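Local coordinates for EccC5 (Mycobacterium xenopi RIVM700367, PDB 7B9F), which probably powers protein export across the mycobacterial inner membrane as the FtsK/SpoIIIE-type ATPase of the ESX-5 type VII secretion system, at residues 22-27 with 105-110; 26-31 with 181-186. All blocks are in the same frame, centred on the assembly; numbering follows the deposited sequence.

Overall arrangement
Both contacts begin from the same extended N-terminal stretch, which runs from strand 19-22 toward the unmodelled region 37-95, a hydrophobic sequence that probably holds the membrane-spanning part. Contact 1 comes first and lays that stretch against helix 97-132. Contact 2 follows, sharing Pro26 and Leu27, and turns to the loop between strand 174-177 and helix 190-202. Their centres are about 13 Å apart, and they touch where Thr25 CG2 comes 3.3 Å from Asn181 O. Both lie well away from the centre of the chain and from its large mixed sheet, in a slender projection, probably the stalk of EccC proteins. Together they join three separate parts of the sequence, consistent with a link between membrane and cytosolic regions.

Contact 1: 22-27 with 105-110; sequences VLPTPL and AQFMLM
After the end of strand 19-22 at Val22, residues 23-27 run as an extended loop past one turn of helix 97-132, and the two backbones come nearest at Pro24 and Phe107, whose CA atoms are 7.6 Å apart. Phe107 does most of the work. Its CG stands anti to the backbone N (chi1 -178°), which carries the ring out from the helix toward the proline-rich chain. The ring meets that chain obliquely, with its outer corner CE1 leading. Phe107 CE1 lies 3.7 Å from Pro24 CB and 3.9 Å from Pro26 CA, while the intervening carbonyl, Thr25 O, is 3.6 Å from Phe107 CE1. Three consecutive residues therefore bear on the same end of the ring, one through a ring carbon, one through a peptide oxygen and one through a backbone carbon.

One helical turn further on, Met110 adds a second apolar touch. Met110 CE reaches Pro24 CB at 3.6 Å, and CG of the same proline is only slightly farther away. The methionine chain bends at its last torsion (chi3 31°), and the two side chains slide past each other in opposite directions. Pro24 CB is thus shared between an aromatic carbon and a methyl group. No hydrogen bond crosses between the segments; the polar end of Thr25 turns elsewhere, its OG1 bonding to Gln180 O.

This small apolar patch lies between several elements of this projection of the chain. Pro24 also rests on Leu114 farther along helix 97-132, and Phe107 reaches Thr192 of helix 190-202, which Pro26 touches as well. Just upstream, Leu23 is joined through its backbone to Gly177, at the end of the small parallel pairing of strands 19-22 and 174-177. The proline-containing chain consequently passes between two helices as it leaves that sheet.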
loop_
_atom_site.group_PDB
_atom_site.type_symbol
_atom_site.label_atom_id
_atom_site.label_comp_id
_atom_site.label_asym_id
_atom_site.label_seq_id
_atom_site.Cartn_x
_atom_site.Cartn_y
_atom_site.Cartn_z
ATOM N N VAL C 22 -15.831 17.739 36.536
ATOM C CA VAL C 22 -16.393 19.064 36.315
ATOM C C VAL C 22 -15.678 19.740 35.154
ATOM O O VAL C 22 -14.452 19.656 35.018
ATOM C CB VAL C 22 -16.320 19.902 37.599
ATOM C CG1 VAL C 22 -17.273 19.337 38.631
ATOM C CG2 VAL C 22 -14.913 19.899 38.162
ATOM N N LEU C 23 -16.450 20.383 34.286
ATOM C CA LEU C 23 -15.881 21.122 33.178
ATOM C C LEU C 23 -15.228 22.407 33.677
ATOM O O LEU C 23 -15.599 22.933 34.726
ATOM C CB LEU C 23 -16.966 21.445 32.157
ATOM C CG LEU C 23 -17.514 20.242 31.407
ATOM C CD1 LEU C 23 -18.637 20.657 30.483
ATOM C CD2 LEU C 23 -16.397 19.590 30.635
ATOM N N PRO C 24 -14.247 22.932 32.944
ATOM C CA PRO C 24 -13.617 24.186 33.363
ATOM C C PRO C 24 -14.507 25.387 33.095
ATOM O O PRO C 24 -15.302 25.401 32.157
ATOM C CB PRO C 24 -12.340 24.242 32.515
ATOM C CG PRO C 24 -12.215 22.897 31.897
ATOM C CD PRO C 24 -13.600 22.412 31.738
ATOM N N THR C 25 -14.355 26.400 33.931
ATOM C CA THR C 25 -15.144 27.615 33.794
ATOM C C THR C 25 -14.619 28.465 32.644
ATOM O O THR C 25 -13.419 28.748 32.590
ATOM C CB THR C 25 -15.100 28.408 35.089
ATOM O OG1 THR C 25 -15.548 27.583 36.170
ATOM C CG2 THR C 25 -15.982 29.623 34.987
ATOM N N PRO C 26 -15.472 28.883 31.715
ATOM C CA PRO C 26 -15.009 29.703 30.594
ATOM C C PRO C 26 -14.586 31.088 31.047
ATOM O O PRO C 26 -14.935 31.556 32.129
ATOM C CB PRO C 26 -16.236 29.784 29.687
ATOM C CG PRO C 26 -17.057 28.633 30.066
ATOM C CD PRO C 26 -16.859 28.449 31.529
ATOM N N LEU C 27 -13.820 31.747 30.184
ATOM C CA LEU C 27 -13.310 33.068 30.500
ATOM C C LEU C 27 -14.420 34.107 30.412
ATOM O O LEU C 27 -15.527 33.841 29.943
ATOM C CB LEU C 27 -12.173 33.442 29.558
ATOM C CG LEU C 27 -11.032 32.440 29.488
ATOM C CD1 LEU C 27 -9.975 32.952 28.543
ATOM C CD2 LEU C 27 -10.458 32.206 30.866
ATOM N N ALA C 105 -5.080 29.884 25.837
ATOM C CA ALA C 105 -4.225 28.721 25.629
ATOM C C ALA C 105 -4.270 27.781 26.823
ATOM O O ALA C 105 -4.335 26.555 26.661
ATOM C CB ALA C 105 -2.793 29.170 25.353
ATOM N N GLN C 106 -4.225 28.339 28.035
ATOM C CA GLN C 106 -4.302 27.507 29.231
ATOM C C GLN C 106 -5.629 26.769 29.305
ATOM O O GLN C 106 -5.673 25.577 29.645
ATOM C CB GLN C 106 -4.099 28.359 30.477
ATOM C CG GLN C 106 -2.679 28.836 30.651
ATOM C CD GLN C 106 -2.516 29.716 31.867
ATOM O OE1 GLN C 106 -3.434 29.854 32.672
ATOM N NE2 GLN C 106 -1.346 30.324 32.004
ATOM N N PHE C 107 -6.719 27.462 28.972
ATOM C CA PHE C 107 -8.027 26.820 28.941
ATOM C C PHE C 107 -8.054 25.675 27.941
ATOM O O PHE C 107 -8.596 24.601 28.223
ATOM C CB PHE C 107 -9.101 27.856 28.623
ATOM C CG PHE C 107 -10.486 27.302 28.614
ATOM C CD1 PHE C 107 -11.229 27.271 29.769
ATOM C CD2 PHE C 107 -11.068 26.865 27.442
ATOM C CE1 PHE C 107 -12.504 26.768 29.766
ATOM C CE2 PHE C 107 -12.343 26.370 27.435
ATOM C CZ PHE C 107 -13.062 26.321 28.595
ATOM N N MET C 108 -7.468 25.888 26.765
ATOM C CA MET C 108 -7.526 24.870 25.725
ATOM C C MET C 108 -6.713 23.643 26.114
ATOM O O MET C 108 -7.114 22.509 25.831
ATOM C CB MET C 108 -7.036 25.454 24.411
ATOM C CG MET C 108 -8.034 26.415 23.843
ATOM S SD MET C 108 -9.598 25.654 23.445
ATOM C CE MET C 108 -10.128 26.771 22.167
ATOM N N LEU C 109 -5.573 23.849 26.773
ATOM C CA LEU C 109 -4.798 22.710 27.251
ATOM C C LEU C 109 -5.543 21.933 28.325
ATOM O O LEU C 109 -5.498 20.696 28.342
ATOM C CB LEU C 109 -3.445 23.160 27.776
ATOM C CG LEU C 109 -2.505 23.642 26.687
ATOM C CD1 LEU C 109 -1.189 24.055 27.299
ATOM C CD2 LEU C 109 -2.310 22.542 25.669
ATOM N N MET C 110 -6.220 22.633 29.240
ATOM C CA MET C 110 -7.024 21.931 30.238
ATOM C C MET C 110 -8.123 21.114 29.571
ATOM O O MET C 110 -8.407 19.970 29.965
ATOM C CB MET C 110 -7.611 22.928 31.232
ATOM C CG MET C 110 -6.554 23.579 32.103
ATOM S SD MET C 110 -7.111 24.996 33.068
ATOM C CE MET C 110 -8.820 24.568 33.354
#

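Contact 2: 26-31 with 181-186; sequences PLSVPP and NMPTDI
Pro26 meets Met182 and Ser28 meets Pro183, two neighbouring pairs; the touching parts, 26-29 and 182-186, run in roughly the same direction, 34° apart. At the first pair the proline ring presents its CD and CG to the thioether. Met182 SD is 3.7 Å from Pro26 CD, and the methyl Met182 CE lies 4.1 Å from Pro26 CG. Two successive bends in the methionine (chi2 -75°, chi3 -39°) fold the sulfur and methyl back against the ring.

The second pair sets a hydroxyl beside the CB and CG methylenes of a proline ring: Ser28 OG is 3.3 Å from Pro183 CB and 3.4 Å from Pro183 CG. The carbonyl of the preceding residue also faces this ring, with Leu27 O 3.7 Å from Pro183 CG. Farther along, Val29 and Ile186 are only loosely apposed, their nearest atoms being the two carbonyl oxygens, which form no bond.

Outside this shell, Leu27 N is hydrogen-bonded to Thr192 OG1 of helix 190-202, and the Leu27 side chain packs on Met103 and Arg104 of helix 97-132. A backbone bond between Val29 and Glu187 links segment 26-31 to the residue just after 181-186. Leu188 touches both Pro26 and Pro183, and Met182 also packs on an aromatic side chain of another protein of the assembly.

Pro26 and Pro183 have no N-H to offer, and no hydrogen bond passes between the two segments. What joins them is van der Waals contact among ring methylenes, a thioether and neighbouring oxygens, while the directional bonds run from Leu27 and Val29 to Thr192 and Glu187, outside the pair of segments.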
loop_
_atom_site.group_PDB
_atom_site.type_symbol
_atom_site.label_atom_id
_atom_site.label_comp_id
_atom_site.label_asym_id
_atom_site.label_seq_id
_atom_site.Cartn_x
_atom_site.Cartn_y
_atom_site.Cartn_z
ATOM N N PRO C 26 -15.472 28.883 31.715
ATOM C CA PRO C 26 -15.009 29.703 30.594
ATOM C C PRO C 26 -14.586 31.088 31.047
ATOM O O PRO C 26 -14.935 31.556 32.129
ATOM C CB PRO C 26 -16.236 29.784 29.687
ATOM C CG PRO C 26 -17.057 28.633 30.066
ATOM C CD PRO C 26 -16.859 28.449 31.529
ATOM N N LEU C 27 -13.820 31.747 30.184
ATOM C CA LEU C 27 -13.310 33.068 30.500
ATOM C C LEU C 27 -14.420 34.107 30.412
ATOM O O LEU C 27 -15.527 33.841 29.943
ATOM C CB LEU C 27 -12.173 33.442 29.558
ATOM C CG LEU C 27 -11.032 32.440 29.488
ATOM C CD1 LEU C 27 -9.975 32.952 28.543
ATOM C CD2 LEU C 27 -10.458 32.206 30.866
ATOM N N SER C 28 -14.110 35.308 30.881
ATOM C CA SER C 28 -15.043 36.421 30.872
ATOM C C SER C 28 -14.335 37.667 30.375
ATOM O O SER C 28 -13.136 37.836 30.602
ATOM C CB SER C 28 -15.611 36.662 32.258
ATOM O OG SER C 28 -15.993 35.438 32.852
ATOM N N VAL C 29 -15.072 38.535 29.694
ATOM C CA VAL C 29 -14.483 39.756 29.155
ATOM C C VAL C 29 -15.505 40.890 29.200
ATOM O O VAL C 29 -16.688 40.677 28.897
ATOM C CB VAL C 29 -13.916 39.506 27.745
ATOM C CG1 VAL C 29 -15.005 39.196 26.733
ATOM C CG2 VAL C 29 -13.089 40.684 27.281
ATOM N N PRO C 30 -15.124 42.081 29.651
ATOM C CA PRO C 30 -16.058 43.208 29.655
ATOM C C PRO C 30 -16.148 43.849 28.282
ATOM O O PRO C 30 -15.128 44.021 27.599
ATOM C CB PRO C 30 -15.443 44.169 30.677
ATOM C CG PRO C 30 -13.995 43.869 30.636
ATOM C CD PRO C 30 -13.875 42.399 30.364
ATOM N N PRO C 31 -17.354 44.206 27.834
ATOM C CA PRO C 31 -17.478 44.884 26.547
ATOM C C PRO C 31 -17.009 46.322 26.645
ATOM O O PRO C 31 -17.030 46.924 27.732
ATOM C CB PRO C 31 -18.985 44.802 26.249
ATOM C CG PRO C 31 -19.615 44.708 27.586
ATOM C CD PRO C 31 -18.663 43.940 28.452
ATOM N N ASN C 181 -19.932 28.905 38.182
ATOM C CA ASN C 181 -19.502 30.288 37.952
ATOM C C ASN C 181 -19.491 30.640 36.469
ATOM O O ASN C 181 -18.581 31.311 35.983
ATOM C CB ASN C 181 -18.136 30.567 38.577
ATOM C CG ASN C 181 -18.153 30.435 40.072
ATOM O OD1 ASN C 181 -17.508 29.553 40.634
ATOM N ND2 ASN C 181 -18.899 31.309 40.734
ATOM N N MET C 182 -20.505 30.185 35.746
ATOM C CA MET C 182 -20.657 30.576 34.355
ATOM C C MET C 182 -20.902 32.077 34.266
ATOM O O MET C 182 -21.796 32.594 34.947
ATOM C CB MET C 182 -21.818 29.830 33.708
ATOM C CG MET C 182 -21.553 28.374 33.429
ATOM S SD MET C 182 -20.471 28.103 32.015
ATOM C CE MET C 182 -21.051 29.356 30.876
ATOM N N PRO C 183 -20.136 32.804 33.465
ATOM C CA PRO C 183 -20.423 34.224 33.265
ATOM C C PRO C 183 -21.684 34.409 32.444
ATOM O O PRO C 183 -22.137 33.508 31.735
ATOM C CB PRO C 183 -19.194 34.733 32.513
ATOM C CG PRO C 183 -18.661 33.540 31.836
ATOM C CD PRO C 183 -18.936 32.378 32.734
ATOM N N THR C 184 -22.262 35.599 32.560
ATOM C CA THR C 184 -23.457 35.911 31.798
ATOM C C THR C 184 -23.133 35.987 30.313
ATOM O O THR C 184 -21.983 36.162 29.908
ATOM C CB THR C 184 -24.074 37.226 32.259
ATOM O OG1 THR C 184 -25.172 37.557 31.401
ATOM C CG2 THR C 184 -23.052 38.335 32.201
ATOM N N ASP C 185 -24.179 35.865 29.499
ATOM C CA ASP C 185 -24.005 35.667 28.067
ATOM C C ASP C 185 -23.409 36.875 27.362
ATOM O O ASP C 185 -22.951 36.743 26.223
ATOM C CB ASP C 185 -25.344 35.304 27.438
ATOM C CG ASP C 185 -25.823 33.935 27.862
ATOM O OD1 ASP C 185 -24.968 33.072 28.150
ATOM O OD2 ASP C 185 -27.051 33.722 27.922
ATOM N N ILE C 186 -23.398 38.041 27.995
ATOM C CA ILE C 186 -22.719 39.178 27.395
ATOM C C ILE C 186 -21.249 39.228 27.803
ATOM O O ILE C 186 -20.409 39.703 27.034
ATOM C CB ILE C 186 -23.462 40.485 27.736
ATOM C CG1 ILE C 186 -22.953 41.636 26.870
ATOM C CG2 ILE C 186 -23.368 40.819 29.215
ATOM C CD1 ILE C 186 -23.261 41.466 25.407
#